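Local coordinates for RNA silencing suppressor p19 (Carnation Italian ringspot virus, PDB 1RPU), which suppresses RNA silencing in the infected plant by binding short interfering RNA duplexes as a homodimer that selects them by length, like a molecular caliper, at residues 57-62 against 72-77; 85-90 against 140-145; 121-126 against 135-140. All coordinates share one frame; numbering follows the deposited sequence.

Interaction 1: residues 57-62 against 72-77; sequences LGFKES and RYLRYD. With nucleotides of chain B.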
loop_
_atom_site.group_PDB
_atom_site.type_symbol
_atom_site.label_atom_id
_atom_site.label_comp_id
_atom_site.label_asym_id
_atom_site.label_seq_id
_atom_site.Cartn_x
_atom_site.Cartn_y
_atom_site.Cartn_z
ATOM N N LEU C 57 13.861 -9.490 12.443
ATOM C CA LEU C 57 14.071 -10.893 12.106
ATOM C C LEU C 57 13.596 -11.166 10.676
ATOM O O LEU C 57 14.236 -11.892 9.915
ATOM C CB LEU C 57 13.273 -11.767 13.061
ATOM C CG LEU C 57 13.721 -13.215 13.195
ATOM C CD1 LEU C 57 14.975 -13.268 14.063
ATOM C CD2 LEU C 57 12.614 -14.032 13.832
ATOM N N GLY C 58 12.456 -10.584 10.324
ATOM C CA GLY C 58 11.901 -10.779 9.002
ATOM C C GLY C 58 10.704 -9.887 8.748
ATOM O O GLY C 58 10.540 -8.854 9.398
ATOM N N PHE C 59 9.869 -10.274 7.795
ATOM C CA PHE C 59 8.693 -9.492 7.475
ATOM C C PHE C 59 7.481 -10.388 7.419
ATOM O O PHE C 59 7.605 -11.605 7.489
ATOM C CB PHE C 59 8.880 -8.789 6.142
ATOM C CG PHE C 59 8.945 -9.716 4.961
ATOM C CD1 PHE C 59 7.794 -10.054 4.264
ATOM C CD2 PHE C 59 10.167 -10.227 4.527
ATOM C CE1 PHE C 59 7.856 -10.882 3.149
ATOM C CE2 PHE C 59 10.239 -11.050 3.420
ATOM C CZ PHE C 59 9.080 -11.383 2.725
ATOM N N LYS C 60 6.304 -9.797 7.301
ATOM C CA LYS C 60 5.086 -10.585 7.237
ATOM C C LYS C 60 4.349 -10.126 6.010
ATOM O O LYS C 60 4.407 -8.940 5.677
ATOM C CB LYS C 60 4.229 -10.358 8.490
ATOM C CG LYS C 60 2.888 -11.102 8.473
ATOM C CD LYS C 60 2.145 -10.985 9.813
ATOM C CE LYS C 60 0.794 -11.712 9.780
ATOM N NZ LYS C 60 0.054 -11.683 11.083
ATOM N N GLU C 61 3.682 -11.051 5.321
ATOM C CA GLU C 61 2.924 -10.689 4.120
ATOM C C GLU C 61 1.680 -11.543 4.024
ATOM O O GLU C 61 1.590 -12.568 4.671
ATOM C CB GLU C 61 3.782 -10.849 2.855
ATOM C CG GLU C 61 4.143 -12.282 2.511
ATOM C CD GLU C 61 5.219 -12.385 1.436
ATOM O OE1 GLU C 61 5.174 -11.617 0.448
ATOM O OE2 GLU C 61 6.107 -13.248 1.570
ATOM N N SER C 62 0.715 -11.122 3.224
ATOM C CA SER C 62 -0.520 -11.882 3.091
ATOM C C SER C 62 -1.208 -11.606 1.768
ATOM O O SER C 62 -1.093 -10.517 1.239
ATOM C CB SER C 62 -1.475 -11.520 4.215
ATOM O OG SER C 62 -1.880 -10.171 4.093
ATOM N N ARG C 72 2.134 -15.257 5.631
ATOM C CA ARG C 72 3.474 -15.796 5.782
ATOM C C ARG C 72 4.368 -14.827 6.526
ATOM O O ARG C 72 4.260 -13.614 6.358
ATOM C CB ARG C 72 4.117 -16.070 4.419
ATOM C CG ARG C 72 3.611 -17.294 3.699
ATOM C CD ARG C 72 4.146 -18.530 4.356
ATOM N NE ARG C 72 3.829 -19.729 3.597
ATOM C CZ ARG C 72 2.606 -20.229 3.457
ATOM N NH1 ARG C 72 1.564 -19.636 4.027
ATOM N NH2 ARG C 72 2.430 -21.340 2.749
ATOM N N TYR C 73 5.228 -15.371 7.378
ATOM C CA TYR C 73 6.209 -14.565 8.071
ATOM C C TYR C 73 7.499 -15.210 7.577
ATOM O O TYR C 73 7.687 -16.415 7.745
ATOM C CB TYR C 73 6.113 -14.702 9.589
ATOM C CG TYR C 73 7.152 -13.858 10.301
ATOM C CD1 TYR C 73 6.828 -12.621 10.846
ATOM C CD2 TYR C 73 8.472 -14.279 10.376
ATOM C CE1 TYR C 73 7.801 -11.822 11.445
ATOM C CE2 TYR C 73 9.447 -13.500 10.970
ATOM C CZ TYR C 73 9.114 -12.269 11.500
ATOM O OH TYR C 73 10.114 -11.482 12.042
ATOM N N LEU C 74 8.367 -14.427 6.949
ATOM C CA LEU C 74 9.610 -14.967 6.432
ATOM C C LEU C 74 10.826 -14.269 7.030
ATOM O O LEU C 74 10.819 -13.051 7.200
ATOM C CB LEU C 74 9.626 -14.852 4.902
ATOM C CG LEU C 74 8.550 -15.691 4.184
ATOM C CD1 LEU C 74 8.497 -15.349 2.693
ATOM C CD2 LEU C 74 8.841 -17.185 4.390
ATOM N N ARG C 75 11.850 -15.044 7.379
ATOM C CA ARG C 75 13.057 -14.464 7.933
ATOM C C ARG C 75 13.729 -13.797 6.745
ATOM O O ARG C 75 13.722 -14.334 5.644
ATOM C CB ARG C 75 13.991 -15.538 8.517
ATOM C CG ARG C 75 13.344 -16.609 9.407
ATOM C CD ARG C 75 12.486 -15.993 10.476
ATOM N NE ARG C 75 12.020 -16.922 11.515
ATOM C CZ ARG C 75 12.815 -17.605 12.340
ATOM N NH1 ARG C 75 14.130 -17.490 12.248
ATOM N NH2 ARG C 75 12.296 -18.370 13.291
ATOM N N TYR C 76 14.307 -12.629 6.973
ATOM C CA TYR C 76 14.982 -11.853 5.934
ATOM C C TYR C 76 16.093 -11.059 6.616
ATOM O O TYR C 76 15.813 -10.238 7.481
ATOM C CB TYR C 76 13.965 -10.910 5.302
ATOM C CG TYR C 76 14.550 -9.830 4.451
ATOM C CD1 TYR C 76 15.329 -10.138 3.340
ATOM C CD2 TYR C 76 14.309 -8.494 4.736
ATOM C CE1 TYR C 76 15.858 -9.134 2.527
ATOM C CE2 TYR C 76 14.827 -7.481 3.925
ATOM C CZ TYR C 76 15.595 -7.813 2.824
ATOM O OH TYR C 76 16.064 -6.830 1.994
ATOM N N ASP C 77 17.353 -11.299 6.258
ATOM C CA ASP C 77 18.437 -10.573 6.915
ATOM C C ASP C 77 18.967 -9.390 6.115
ATOM O O ASP C 77 20.055 -8.892 6.381
ATOM C CB ASP C 77 19.593 -11.510 7.266
ATOM C CG ASP C 77 20.322 -12.039 6.042
ATOM O OD1 ASP C 77 20.162 -11.478 4.936
ATOM O OD2 ASP C 77 21.077 -13.020 6.197
ATOM O OP3 C B 1 6.394 -8.880 13.693
ATOM P P C B 1 6.888 -9.134 15.106
ATOM O OP1 C B 1 8.404 -9.038 15.198
ATOM O OP2 C B 1 6.181 -8.319 16.176
ATOM O "O5'" C B 1 6.522 -10.684 15.422
ATOM C "C5'" C B 1 7.032 -11.728 14.585
ATOM C "C4'" C B 1 6.512 -13.059 15.046
ATOM O "O4'" C B 1 7.106 -13.392 16.329
ATOM C "C3'" C B 1 5.021 -13.107 15.322
ATOM O "O3'" C B 1 4.275 -13.308 14.138
ATOM C "C2'" C B 1 4.927 -14.305 16.245
ATOM O "O2'" C B 1 5.056 -15.516 15.527
ATOM C "C1'" C B 1 6.164 -14.092 17.115
ATOM N N1 C B 1 5.878 -13.286 18.305
ATOM C C2 C B 1 5.362 -13.928 19.425
ATOM O O2 C B 1 5.132 -15.143 19.355
ATOM N N3 C B 1 5.128 -13.214 20.550
ATOM C C4 C B 1 5.392 -11.908 20.576
ATOM N N4 C B 1 5.180 -11.256 21.720
ATOM C C5 C B 1 5.894 -11.215 19.434
ATOM C C6 C B 1 6.121 -11.938 18.327
ATOM P P G B 2 2.719 -12.940 14.123
ATOM O OP1 G B 2 2.202 -13.265 12.771
ATOM O OP2 G B 2 2.564 -11.564 14.674
ATOM O "O5'" G B 2 2.086 -13.960 15.161
ATOM C "C5'" G B 2 2.131 -15.353 14.912
ATOM C "C4'" G B 2 1.436 -16.096 16.016
ATOM O "O4'" G B 2 2.140 -15.854 17.261
ATOM C "C3'" G B 2 0.026 -15.627 16.316
ATOM O "O3'" G B 2 -0.912 -16.182 15.406
ATOM C "C2'" G B 2 -0.161 -16.147 17.730
ATOM O "O2'" G B 2 -0.368 -17.544 17.742
ATOM C "C1'" G B 2 1.213 -15.849 18.331
ATOM N N9 G B 2 1.297 -14.563 19.020
ATOM C C8 G B 2 1.839 -13.390 18.553
ATOM N N7 G B 2 1.787 -12.419 19.424
ATOM C C5 G B 2 1.170 -12.986 20.531
ATOM C C6 G B 2 0.838 -12.426 21.804
ATOM O O6 G B 2 1.037 -11.272 22.226
ATOM N N1 G B 2 0.211 -13.363 22.621
ATOM C C2 G B 2 -0.060 -14.662 22.273
ATOM N N2 G B 2 -0.664 -15.411 23.202
ATOM N N3 G B 2 0.242 -15.192 21.102
ATOM C C4 G B 2 0.851 -14.306 20.287
#
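Strands 58-62 and 72-75 run antiparallel, their axes 4.7 Å apart at the closest, and hydrogen-bonded pairs F59-L74 and E61-R72 alternate with non-hydrogen-bonded pairs G58-R75 and K60-Y73. F59 N gives to L74 O and L74 N to F59 O, both at 3.0 Å, and the E61-R72 pair is closed in the same way. Past the last bridge, Y76 N reaches L57 O almost straight (N-H...O 169°) on a lone pair in the carbonyl plane. The two strands are the arms of a beta hairpin, 58-65 with 68-75, at one side of the four-stranded sheet of p19. K60 and Y73 are on the RNA face. The fully extended K60 chain carries NZ to OP1 of nucleotide G2 of chain B, a 3.2 Å hydrogen bond to the phosphate, while CE1 of the Y73 ring lies 3.2 Å from C5' of nucleotide C1 of the same chain. With CG anti to the backbone N (chi1 180°), the Y73 ring runs back along the neighbouring strand: F59 O lies over one face, and OH ends 3.3 Å from L57 CB. F59, E61, R72 and L74 occupy the other face. There the F59 ring lies alongside L74, CZ 4.0 Å from L74 CD1, and takes Y76 CB at its edge. E61 OE2 comes to 3.4 Å from L74 CD1, though Y112, S89 and K141 hold its carboxylate oxygens. At the open end of the hairpin, L57 CD2 rests on one face of the R75 guanidinium, which also bonds E35 and E41.

Interaction 2: residues 85-90 against 140-145; sequences RVLGSW and SKQELL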
loop_
_atom_site.group_PDB
_atom_site.type_symbol
_atom_site.label_atom_id
_atom_site.label_comp_id
_atom_site.label_asym_id
_atom_site.label_seq_id
_atom_site.Cartn_x
_atom_site.Cartn_y
_atom_site.Cartn_z
ATOM N N ARG C 85 15.877 -14.814 -2.141
ATOM C CA ARG C 85 15.141 -15.953 -1.627
ATOM C C ARG C 85 13.682 -15.623 -1.290
ATOM O O ARG C 85 12.770 -16.298 -1.765
ATOM C CB ARG C 85 15.856 -16.496 -0.399
ATOM C CG ARG C 85 15.163 -17.667 0.279
ATOM C CD ARG C 85 15.886 -18.041 1.560
ATOM N NE ARG C 85 15.413 -17.265 2.694
ATOM C CZ ARG C 85 14.288 -17.535 3.350
ATOM N NH1 ARG C 85 13.535 -18.568 2.972
ATOM N NH2 ARG C 85 13.910 -16.779 4.383
ATOM N N VAL C 86 13.453 -14.587 -0.487
ATOM C CA VAL C 86 12.094 -14.235 -0.109
ATOM C C VAL C 86 11.295 -13.664 -1.292
ATOM O O VAL C 86 10.067 -13.708 -1.288
ATOM C CB VAL C 86 12.090 -13.250 1.099
ATOM C CG1 VAL C 86 13.011 -13.775 2.175
ATOM C CG2 VAL C 86 12.534 -11.861 0.685
ATOM N N LEU C 87 11.971 -13.137 -2.310
ATOM C CA LEU C 87 11.242 -12.608 -3.468
ATOM C C LEU C 87 10.573 -13.751 -4.207
ATOM O O LEU C 87 9.697 -13.527 -5.038
ATOM C CB LEU C 87 12.167 -11.835 -4.431
ATOM C CG LEU C 87 12.394 -10.356 -4.057
ATOM C CD1 LEU C 87 13.124 -9.621 -5.143
ATOM C CD2 LEU C 87 11.035 -9.686 -3.838
ATOM N N GLY C 88 10.983 -14.980 -3.899
ATOM C CA GLY C 88 10.386 -16.137 -4.551
ATOM C C GLY C 88 9.238 -16.722 -3.739
ATOM O O GLY C 88 8.712 -17.795 -4.040
ATOM N N SER C 89 8.877 -15.995 -2.689
ATOM C CA SER C 89 7.808 -16.346 -1.776
ATOM C C SER C 89 6.522 -16.610 -2.571
ATOM O O SER C 89 5.704 -17.466 -2.204
ATOM C CB SER C 89 7.625 -15.176 -0.806
ATOM O OG SER C 89 6.636 -15.430 0.159
ATOM N N TRP C 90 6.336 -15.852 -3.650
ATOM C CA TRP C 90 5.174 -16.018 -4.518
ATOM C C TRP C 90 5.472 -15.439 -5.890
ATOM O O TRP C 90 6.460 -14.743 -6.073
ATOM C CB TRP C 90 3.923 -15.350 -3.938
ATOM C CG TRP C 90 4.090 -13.913 -3.643
ATOM C CD1 TRP C 90 4.532 -13.365 -2.475
ATOM C CD2 TRP C 90 3.863 -12.825 -4.537
ATOM N NE1 TRP C 90 4.594 -12.004 -2.586
ATOM C CE2 TRP C 90 4.189 -11.642 -3.843
ATOM C CE3 TRP C 90 3.415 -12.730 -5.859
ATOM C CZ2 TRP C 90 4.083 -10.369 -4.428
ATOM C CZ3 TRP C 90 3.309 -11.459 -6.445
ATOM C CH2 TRP C 90 3.644 -10.298 -5.725
ATOM N N SER C 140 6.321 -3.205 -4.911
ATOM C CA SER C 140 6.257 -2.672 -3.562
ATOM C C SER C 140 7.102 -3.556 -2.672
ATOM O O SER C 140 7.910 -3.084 -1.884
ATOM C CB SER C 140 4.822 -2.648 -3.071
ATOM O OG SER C 140 4.036 -1.809 -3.909
ATOM N N LYS C 141 6.940 -4.857 -2.810
ATOM C CA LYS C 141 7.729 -5.773 -2.007
ATOM C C LYS C 141 9.239 -5.453 -2.084
ATOM O O LYS C 141 9.876 -5.252 -1.052
ATOM C CB LYS C 141 7.466 -7.220 -2.447
ATOM C CG LYS C 141 8.213 -8.274 -1.629
ATOM C CD LYS C 141 7.666 -9.670 -1.894
ATOM C CE LYS C 141 8.335 -10.707 -1.017
ATOM N NZ LYS C 141 7.643 -12.021 -1.112
ATOM N N GLN C 142 9.821 -5.377 -3.277
ATOM C CA GLN C 142 11.254 -5.118 -3.331
ATOM C C GLN C 142 11.663 -3.741 -2.839
ATOM O O GLN C 142 12.712 -3.592 -2.226
ATOM C CB GLN C 142 11.813 -5.375 -4.731
ATOM C CG GLN C 142 10.825 -5.184 -5.847
ATOM C CD GLN C 142 11.264 -5.885 -7.127
ATOM O OE1 GLN C 142 11.812 -6.996 -7.088
ATOM N NE2 GLN C 142 11.008 -5.248 -8.272
ATOM N N GLU C 143 10.850 -2.730 -3.091
ATOM C CA GLU C 143 11.193 -1.398 -2.620
ATOM C C GLU C 143 11.137 -1.379 -1.098
ATOM O O GLU C 143 12.082 -0.958 -0.440
ATOM C CB GLU C 143 10.248 -0.375 -3.235
ATOM C CG GLU C 143 10.479 -0.265 -4.741
ATOM C CD GLU C 143 9.399 0.523 -5.470
ATOM O OE1 GLU C 143 8.186 0.244 -5.274
ATOM O OE2 GLU C 143 9.775 1.422 -6.254
ATOM N N LEU C 144 10.051 -1.877 -0.527
ATOM C CA LEU C 144 9.940 -1.887 0.918
ATOM C C LEU C 144 11.098 -2.624 1.546
ATOM O O LEU C 144 11.611 -2.208 2.578
ATOM C CB LEU C 144 8.626 -2.532 1.358
ATOM C CG LEU C 144 8.408 -2.644 2.871
ATOM C CD1 LEU C 144 8.479 -1.280 3.528
ATOM C CD2 LEU C 144 7.071 -3.287 3.130
ATOM N N LEU C 145 11.530 -3.716 0.926
ATOM C CA LEU C 145 12.628 -4.492 1.501
ATOM C C LEU C 145 14.012 -3.891 1.253
ATOM O O LEU C 145 15.005 -4.360 1.800
ATOM C CB LEU C 145 12.588 -5.938 0.990
ATOM C CG LEU C 145 11.315 -6.765 1.230
ATOM C CD1 LEU C 145 11.532 -8.127 0.627
ATOM C CD2 LEU C 145 10.981 -6.888 2.713
HETATM O O HOH W 1 7.205 -12.243 -4.102
#
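K141 NZ is gripped by the carboxylate of E61 in a salt bridge, by a water and, less surely, by V86 O. The carbonyl oxygen of V86 is 3.0 Å from NZ, although its position is less certain, and the ammonium donates to the water at 3.0 Å. The same water gives a hydrogen to L87 O, so it bridges the ammonium and the backbone of L87, and it sits over one face of the W90 indole. The salt bridge to E61 adds an anionic partner and probably offsets the cost of burying the charge. CG of K141 is anti to the backbone N (chi1 -178°) and the chain stays extended to its end, which lets the ammonium cross from helix 130-145 to the other segment. Its methylenes do the apolar work on the way: CG lies 3.9 Å from L87 CD2, and CD lies equally close to W90 NE1, the lysine chain and the indole running antiparallel to each other. Toward the L145 end, V86 CG2 meets L145 CD1 at 3.9 Å. Beside this, L87 CD1 lies 3.5 Å from Q142 OE1. The contact joins residues 85-90, at the end of helix 80-86, to helix 130-145; F59 of strand 58-65 packs on V86, K141 and L145, while Y112 and I114 of strand 109-116 meet the lysine.

Interaction 3: residues 121-126 against 135-140; sequences VTISGG and EMAIRS. With nucleotides of chain B.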
loop_
_atom_site.group_PDB
_atom_site.type_symbol
_atom_site.label_atom_id
_atom_site.label_comp_id
_atom_site.label_asym_id
_atom_site.label_seq_id
_atom_site.Cartn_x
_atom_site.Cartn_y
_atom_site.Cartn_z
ATOM N N VAL C 121 2.656 -1.815 3.473
ATOM C CA VAL C 121 2.112 -1.499 2.149
ATOM C C VAL C 121 0.958 -2.423 1.811
ATOM O O VAL C 121 1.087 -3.633 1.959
ATOM C CB VAL C 121 3.173 -1.677 1.040
ATOM C CG1 VAL C 121 2.571 -1.335 -0.305
ATOM C CG2 VAL C 121 4.392 -0.806 1.325
ATOM N N THR C 122 -0.169 -1.876 1.363
ATOM C CA THR C 122 -1.287 -2.734 0.998
ATOM C C THR C 122 -1.780 -2.450 -0.412
ATOM O O THR C 122 -2.111 -1.318 -0.740
ATOM C CB THR C 122 -2.471 -2.591 1.957
ATOM O OG1 THR C 122 -2.099 -3.048 3.259
ATOM C CG2 THR C 122 -3.637 -3.434 1.470
ATOM N N ILE C 123 -1.828 -3.487 -1.247
ATOM C CA ILE C 123 -2.287 -3.349 -2.629
ATOM C C ILE C 123 -3.673 -3.974 -2.723
ATOM O O ILE C 123 -3.869 -5.109 -2.289
ATOM C CB ILE C 123 -1.356 -4.101 -3.606
ATOM C CG1 ILE C 123 0.104 -3.670 -3.394
ATOM C CG2 ILE C 123 -1.843 -3.889 -5.052
ATOM C CD1 ILE C 123 0.379 -2.234 -3.717
ATOM N N SER C 124 -4.640 -3.275 -3.293
ATOM C CA SER C 124 -5.961 -3.878 -3.361
ATOM C C SER C 124 -6.863 -3.420 -4.486
ATOM O O SER C 124 -6.665 -2.355 -5.064
ATOM C CB SER C 124 -6.673 -3.673 -2.039
ATOM O OG SER C 124 -6.560 -2.328 -1.619
ATOM N N GLY C 125 -7.860 -4.253 -4.777
ATOM C CA GLY C 125 -8.827 -3.981 -5.828
ATOM C C GLY C 125 -9.640 -5.225 -6.167
ATOM O O GLY C 125 -9.443 -6.297 -5.586
ATOM N N GLY C 126 -10.569 -5.089 -7.103
ATOM C CA GLY C 126 -11.372 -6.229 -7.497
ATOM C C GLY C 126 -10.538 -7.281 -8.202
ATOM O O GLY C 126 -9.483 -6.978 -8.754
ATOM N N GLU C 135 1.755 -6.931 -10.251
ATOM C CA GLU C 135 2.912 -6.163 -10.675
ATOM C C GLU C 135 3.236 -5.158 -9.599
ATOM O O GLU C 135 4.394 -5.002 -9.225
ATOM C CB GLU C 135 2.628 -5.447 -11.979
ATOM C CG GLU C 135 2.733 -6.349 -13.168
ATOM C CD GLU C 135 1.751 -5.965 -14.246
ATOM O OE1 GLU C 135 1.495 -4.747 -14.384
ATOM O OE2 GLU C 135 1.246 -6.878 -14.954
ATOM N N MET C 136 2.205 -4.486 -9.095
ATOM C CA MET C 136 2.390 -3.497 -8.043
ATOM C C MET C 136 2.931 -4.164 -6.790
ATOM O O MET C 136 3.846 -3.642 -6.150
ATOM C CB MET C 136 1.066 -2.807 -7.692
ATOM C CG MET C 136 0.606 -1.760 -8.672
ATOM S SD MET C 136 1.835 -0.466 -8.857
ATOM C CE MET C 136 2.035 0.148 -7.187
ATOM N N ALA C 137 2.364 -5.314 -6.438
ATOM C CA ALA C 137 2.795 -6.015 -5.244
ATOM C C ALA C 137 4.247 -6.452 -5.310
ATOM O O ALA C 137 4.982 -6.286 -4.346
ATOM C CB ALA C 137 1.900 -7.226 -4.973
ATOM N N ILE C 138 4.682 -7.002 -6.434
ATOM C CA ILE C 138 6.060 -7.451 -6.476
ATOM C C ILE C 138 6.999 -6.269 -6.378
ATOM O O ILE C 138 8.028 -6.357 -5.737
ATOM C CB ILE C 138 6.372 -8.318 -7.756
ATOM C CG1 ILE C 138 7.767 -8.952 -7.615
ATOM C CG2 ILE C 138 6.278 -7.487 -9.044
ATOM C CD1 ILE C 138 7.884 -9.927 -6.435
ATOM N N ARG C 139 6.649 -5.150 -6.993
ATOM C CA ARG C 139 7.503 -3.967 -6.922
ATOM C C ARG C 139 7.501 -3.370 -5.506
ATOM O O ARG C 139 8.565 -3.075 -4.956
ATOM C CB ARG C 139 7.056 -2.917 -7.930
ATOM C CG ARG C 139 7.069 -3.414 -9.348
ATOM C CD ARG C 139 7.243 -2.271 -10.322
ATOM N NE ARG C 139 8.460 -1.518 -10.022
ATOM C CZ ARG C 139 8.854 -0.441 -10.694
ATOM N NH1 ARG C 139 8.126 0.005 -11.712
ATOM N NH2 ARG C 139 9.965 0.200 -10.335
ATOM N N SER C 140 6.321 -3.205 -4.911
ATOM C CA SER C 140 6.257 -2.672 -3.562
ATOM C C SER C 140 7.102 -3.556 -2.672
ATOM O O SER C 140 7.910 -3.084 -1.884
ATOM C CB SER C 140 4.822 -2.648 -3.071
ATOM O OG SER C 140 4.036 -1.809 -3.909
ATOM P P C B 12 -10.826 2.909 -1.751
ATOM O OP1 C B 12 -10.635 3.498 -3.102
ATOM O OP2 C B 12 -12.015 3.289 -0.943
ATOM O "O5'" C B 12 -10.840 1.325 -1.896
ATOM C "C5'" C B 12 -9.948 0.668 -2.782
ATOM C "C4'" C B 12 -10.246 -0.806 -2.814
ATOM O "O4'" C B 12 -10.095 -1.346 -1.474
ATOM C "C3'" C B 12 -11.668 -1.177 -3.190
ATOM O "O3'" C B 12 -11.833 -1.216 -4.603
ATOM C "C2'" C B 12 -11.788 -2.563 -2.581
ATOM O "O2'" C B 12 -11.065 -3.495 -3.347
ATOM C "C1'" C B 12 -11.060 -2.364 -1.254
ATOM N N1 C B 12 -11.948 -1.940 -0.155
ATOM C C2 C B 12 -12.708 -2.903 0.504
ATOM O O2 C B 12 -12.624 -4.078 0.145
ATOM N N3 C B 12 -13.522 -2.529 1.514
ATOM C C4 C B 12 -13.598 -1.246 1.870
ATOM N N4 C B 12 -14.417 -0.925 2.876
ATOM C C5 C B 12 -12.838 -0.238 1.211
ATOM C C6 C B 12 -12.031 -0.625 0.215
ATOM P P G B 13 -13.310 -1.249 -5.227
ATOM O OP1 G B 13 -13.178 -1.189 -6.704
ATOM O OP2 G B 13 -14.138 -0.237 -4.529
ATOM O "O5'" G B 13 -13.865 -2.680 -4.814
ATOM C "C5'" G B 13 -13.326 -3.862 -5.391
ATOM C "C4'" G B 13 -14.139 -5.057 -4.968
ATOM O "O4'" G B 13 -13.961 -5.276 -3.545
ATOM C "C3'" G B 13 -15.642 -4.908 -5.141
ATOM O "O3'" G B 13 -16.031 -5.215 -6.476
ATOM C "C2'" G B 13 -16.169 -5.911 -4.122
ATOM O "O2'" G B 13 -16.079 -7.254 -4.561
ATOM C "C1'" G B 13 -15.184 -5.701 -2.972
ATOM N N9 G B 13 -15.613 -4.677 -2.029
ATOM C C8 G B 13 -15.082 -3.417 -1.868
ATOM N N7 G B 13 -15.669 -2.730 -0.926
ATOM C C5 G B 13 -16.646 -3.590 -0.434
ATOM C C6 G B 13 -17.595 -3.410 0.605
ATOM O O6 G B 13 -17.759 -2.431 1.337
ATOM N N1 G B 13 -18.406 -4.534 0.758
ATOM C C2 G B 13 -18.316 -5.683 0.013
ATOM N N2 G B 13 -19.206 -6.652 0.290
ATOM N N3 G B 13 -17.422 -5.870 -0.943
ATOM C C4 G B 13 -16.629 -4.790 -1.113
#
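Apolar helix-on-sheet packing joins V121 and I123 to M136, A137 and S140, where helix 130-145 lies lengthwise over one face of the strand that ends the sheet within this chain. The axes of these two short segments, 121-126 and 135-140, are 8.7 Å apart and run almost exactly antiparallel (178°), as a strand and the helix following it do when the chain doubles back. V121 and I123 both point toward the helix, while T122 points away from it.

I123 carries most of the contact, and its branches divide the work. CG2 abuts M136 CB at 4.1 Å, the two side chains set roughly perpendicular. CG1 lies against the backbone of the helix, 4.0 Å from A137 CA. Because both torsions of I123 are near -60°, the chain folds so that CD1 comes to 3.7 Å from S140 OG. V121 adds CG1, which lies 3.8 Å from S140 CB.

The S140 hydroxyl is satisfied within its own helix, which probably makes it tolerable among apolar groups. S140 OG donates to M136 O at 2.9 Å from above the carbonyl plane, 44° out of it, and that oxygen also accepts the helical bond from S140 N.

The RNA lies on the opposite side of the strand from the helix. S124 OG is 3.7 Å from O4' of cytidine 12 of chain B, and G125 CA comes to 3.4 Å from O2' of that nucleotide, so this end of the strand approaches the sugars of the duplex. Within the subunit the strand bonds to strand 109-116 through I114, Y112 and C110; residues 121-124 pair antiparallel with a strand of the second subunit, carrying the sheet across the dimer, and V121 also packs on M136 of that subunit.

Interactions 1 and 3 belong to the same sheet, with centres about 17 Å apart, and do not touch; each brings one part of the sheet to the RNA, at nucleotides 1-2 and 12-13 of chain B respectively. Interaction 2 lies on the helical side, its nearest atom about 9 Å from the nucleic acid, and touches both. It meets interaction 1 where S89 OG probably bonds E61 OE2 at 2.7 Å and Y76 OH probably bonds L145 O at the same distance. It meets interaction 3 through helix 130-145 and the shared S140, with W90 CH2 3.6 Å from A137 CB. Helix 130-145 thus ties the hairpin side to strand 119-126, which pairs with the second subunit.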